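Local coordinates for protein enoyl-CoA hydratase (Mycobacterium smegmatis, PDB 3PE8) that binds zinc and probably catalyses the reversible addition of water to the double bond of 2-enoyl-CoA thioesters, at residues 117-122 with 172-177. Sequence-based numbering, arbitrary orientation.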
ATOM      1  N   LEU A 117       0.872 -25.429  -9.158  1.00  7.91           N
ATOM      2  CA  LEU A 117      -0.164 -26.410  -9.490  1.00  8.12           C
ATOM      3  C   LEU A 117       0.156 -27.114 -10.802  1.00  8.80           C
ATOM      4  O   LEU A 117       0.612 -26.476 -11.782  1.00  9.63           O
ATOM      5  CB  LEU A 117      -1.536 -25.750  -9.619  1.00  8.88           C
ATOM      6  CG  LEU A 117      -2.146 -25.109  -8.369  1.00  9.05           C
ATOM      7  CD1 LEU A 117      -3.568 -24.581  -8.621  1.00  9.65           C
ATOM      8  CD2 LEU A 117      -2.181 -26.137  -7.215  1.00  8.27           C
ATOM      9  N   ILE A 118      -0.108 -28.418 -10.818  1.00  8.59           N
ATOM     10  CA  ILE A 118      -0.123 -29.238 -12.007  1.00  9.43           C
ATOM     11  C   ILE A 118      -1.486 -29.917 -12.041  1.00  9.37           C
ATOM     12  O   ILE A 118      -1.987 -30.321 -11.021  1.00  9.54           O
ATOM     13  CB  ILE A 118       0.979 -30.301 -11.953  1.00 10.36           C
ATOM     14  CG1 ILE A 118       2.362 -29.630 -11.864  1.00 14.11           C
ATOM     15  CG2 ILE A 118       0.885 -31.238 -13.189  1.00 13.23           C
ATOM     16  CD1 ILE A 118       3.493 -30.629 -11.419  1.00 17.92           C
ATOM     17  N   ALA A 119      -2.104 -30.015 -13.218  1.00  9.69           N
ATOM     18  CA  ALA A 119      -3.451 -30.555 -13.336  1.00 10.32           C
ATOM     19  C   ALA A 119      -3.511 -31.771 -14.219  1.00 10.24           C
ATOM     20  O   ALA A 119      -2.869 -31.820 -15.238  1.00 11.41           O
ATOM     21  CB  ALA A 119      -4.411 -29.512 -13.923  1.00 10.95           C
ATOM     22  N   SER A 120      -4.325 -32.732 -13.818  1.00  9.73           N
ATOM     23  CA  SER A 120      -4.834 -33.745 -14.726  1.00 10.77           C
ATOM     24  C   SER A 120      -5.740 -33.097 -15.787  1.00 11.17           C
ATOM     25  O   SER A 120      -6.394 -32.059 -15.536  1.00 11.36           O
ATOM     26  CB  SER A 120      -5.640 -34.760 -13.898  1.00 11.06           C
ATOM     27  OG  SER A 120      -6.303 -35.662 -14.723  1.00 15.03           O
ATOM     28  N   GLU A 121      -5.824 -33.761 -16.947  1.00 13.26           N
ATOM     29  CA  GLU A 121      -6.772 -33.414 -17.984  0.70 14.72           C
ATOM     30  C   GLU A 121      -8.207 -33.400 -17.401  1.00 15.73           C
ATOM     31  O   GLU A 121      -9.071 -32.692 -17.904  1.00 17.38           O
ATOM     32  CB  GLU A 121      -6.672 -34.428 -19.140  0.70 16.61           C
ATOM     33  CG  GLU A 121      -7.037 -35.868 -18.702  0.70 19.94           C
ATOM     34  CD  GLU A 121      -6.524 -36.967 -19.635  0.70 23.38           C
ATOM     35  OE1 GLU A 121      -6.287 -36.686 -20.845  0.70 30.35           O
ATOM     36  OE2 GLU A 121      -6.339 -38.120 -19.163  0.70 18.68           O
ATOM     37  N   ASN A 122      -8.409 -34.182 -16.344  1.00 16.41           N
ATOM     38  CA  ASN A 122      -9.689 -34.271 -15.598  1.00 18.71           C
ATOM     39  C   ASN A 122      -9.933 -33.219 -14.547  1.00 17.13           C
ATOM     40  O   ASN A 122     -11.018 -33.155 -13.938  1.00 18.17           O
ATOM     41  CB  ASN A 122      -9.756 -35.652 -14.935  1.00 20.89           C
ATOM     42  CG  ASN A 122      -9.834 -36.749 -15.959  1.00 26.95           C
ATOM     43  OD1 ASN A 122     -10.227 -36.504 -17.113  1.00 32.83           O
ATOM     44  ND2 ASN A 122      -9.464 -37.969 -15.566  1.00 32.31           N
ATOM     45  N   GLY A 172      -3.291 -19.286 -16.573  1.00 12.17           N
ATOM     46  CA  GLY A 172      -2.177 -19.216 -15.625  1.00 12.13           C
ATOM     47  C   GLY A 172      -2.424 -19.778 -14.241  1.00 10.78           C
ATOM     48  O   GLY A 172      -1.586 -19.650 -13.349  1.00 12.30           O
ATOM     49  N   LEU A 173      -3.578 -20.408 -14.061  1.00 10.43           N
ATOM     50  CA  LEU A 173      -3.895 -20.986 -12.776  1.00  9.44           C
ATOM     51  C   LEU A 173      -3.053 -22.228 -12.482  1.00  9.93           C
ATOM     52  O   LEU A 173      -2.772 -22.499 -11.326  1.00  9.75           O
ATOM     53  CB  LEU A 173      -5.400 -21.308 -12.677  1.00 10.30           C
ATOM     54  CG  LEU A 173      -5.913 -21.947 -11.414  1.00  9.16           C
ATOM     55  CD1 LEU A 173      -5.681 -21.122 -10.137  1.00 10.83           C
ATOM     56  CD2 LEU A 173      -7.436 -22.283 -11.546  1.00 12.20           C
ATOM     57  N   VAL A 174      -2.718 -22.984 -13.525  1.00  9.18           N
ATOM     58  CA  VAL A 174      -1.862 -24.160 -13.407  1.00  8.81           C
ATOM     59  C   VAL A 174      -0.687 -24.001 -14.354  1.00  9.09           C
ATOM     60  O   VAL A 174      -0.744 -23.261 -15.371  1.00 11.07           O
ATOM     61  CB  VAL A 174      -2.596 -25.497 -13.666  1.00  9.01           C
ATOM     62  CG1 VAL A 174      -3.812 -25.618 -12.743  1.00  9.74           C
ATOM     63  CG2 VAL A 174      -2.999 -25.644 -15.155  1.00 11.56           C
ATOM     64  N   THR A 175       0.394 -24.692 -14.018  1.00  9.82           N
ATOM     65  CA  THR A 175       1.620 -24.614 -14.820  1.00 10.17           C
ATOM     66  C   THR A 175       1.729 -25.650 -15.948  1.00 10.89           C
ATOM     67  O   THR A 175       2.530 -25.506 -16.904  1.00 11.19           O
ATOM     68  CB  THR A 175       2.877 -24.749 -13.961  1.00  9.84           C
ATOM     69  OG1 THR A 175       2.964 -26.043 -13.343  1.00 10.29           O
ATOM     70  CG2 THR A 175       2.983 -23.618 -12.893  1.00 10.02           C
ATOM     71  N   GLU A 176       0.926 -26.708 -15.844  1.00 11.35           N
ATOM     72  CA  GLU A 176       1.063 -27.889 -16.680  1.00 11.75           C
ATOM     73  C   GLU A 176      -0.214 -28.716 -16.573  1.00 11.06           C
ATOM     74  O   GLU A 176      -0.805 -28.797 -15.496  1.00 10.20           O
ATOM     75  CB  GLU A 176       2.283 -28.693 -16.200  1.00 12.45           C
ATOM     76  CG  GLU A 176       2.671 -29.850 -17.047  1.00 15.11           C
ATOM     77  CD  GLU A 176       3.941 -30.568 -16.572  1.00 17.68           C
ATOM     78  OE1 GLU A 176       4.483 -30.286 -15.465  1.00 16.14           O
ATOM     79  OE2 GLU A 176       4.377 -31.493 -17.315  1.00 19.26           O
ATOM     80  N   VAL A 177      -0.620 -29.297 -17.702  1.00 11.30           N
ATOM     81  CA  VAL A 177      -1.739 -30.231 -17.777  1.00 10.53           C
ATOM     82  C   VAL A 177      -1.200 -31.509 -18.404  1.00 11.14           C
ATOM     83  O   VAL A 177      -0.556 -31.466 -19.467  1.00 11.56           O
ATOM     84  CB  VAL A 177      -2.915 -29.715 -18.616  1.00  9.81           C
ATOM     85  CG1 VAL A 177      -3.975 -30.804 -18.739  1.00 10.33           C
ATOM     86  CG2 VAL A 177      -3.487 -28.470 -17.944  1.00 12.38           C
TER
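Leu-117 and Ala-119 of strand 116-120 are hydrogen-bonded to Thr-175 and Glu-176 in a buried contact, where the loop after helix 165-171 leads into the short outer strand 177-178, with parallel pairing at Ala-119 and Val-177. Two backbone bonds set the register: Thr-175 N gives its hydrogen to Leu-117 O at 2.9 Å, nearly straight at 170°, and Ala-119 N to Glu-176 O at 2.9 Å. Ala-119 O then takes a CA-H...O contact from Val-177 CA, 3.2 Å away, and backbone hydrogen bonds that join Val-178 with Ala-119 and Glu-121 carry the pairing on.

Leu-117 O is gripped twice, since Thr-175 OG1 also donates to it at 2.9 Å, from the face of the carbonyl plane opposite the amide. With chi1 at 64°, OG1 sits between the backbone N and carbonyl carbon of its own residue, which brings the hydroxyl back to the strand; Thr-175 OG1 is also hydrogen-bonded to Arg-155 NH1 of the second subunit.

On the face shared by Ala-119 and Val-177, the CG1 branch of Val-174 touches both Leu-117 CB (3.9 Å) and Ala-119 CB (4.1 Å), and Val-174 also touches Leu-169 of helix 165-171. Leu-117 CD1 meets Leu-173 CD1 at 4.3 Å, near helix 106-113. On the other face Ile-118 runs beside the extended Glu-176, both pointing the same way; Glu-176 OE2 forms a salt bridge with Arg-189 of its own chain and OE1 with Arg-155 of the second subunit, two charges that probably favour its ionised form.

Gly-172, with positive phi, ends helix 165-171 in a Schellman motif and turns the chain toward the sheet. Together these features make a short parallel strand at the edge of the main sheet of the crotonase fold, bordering a subunit interface.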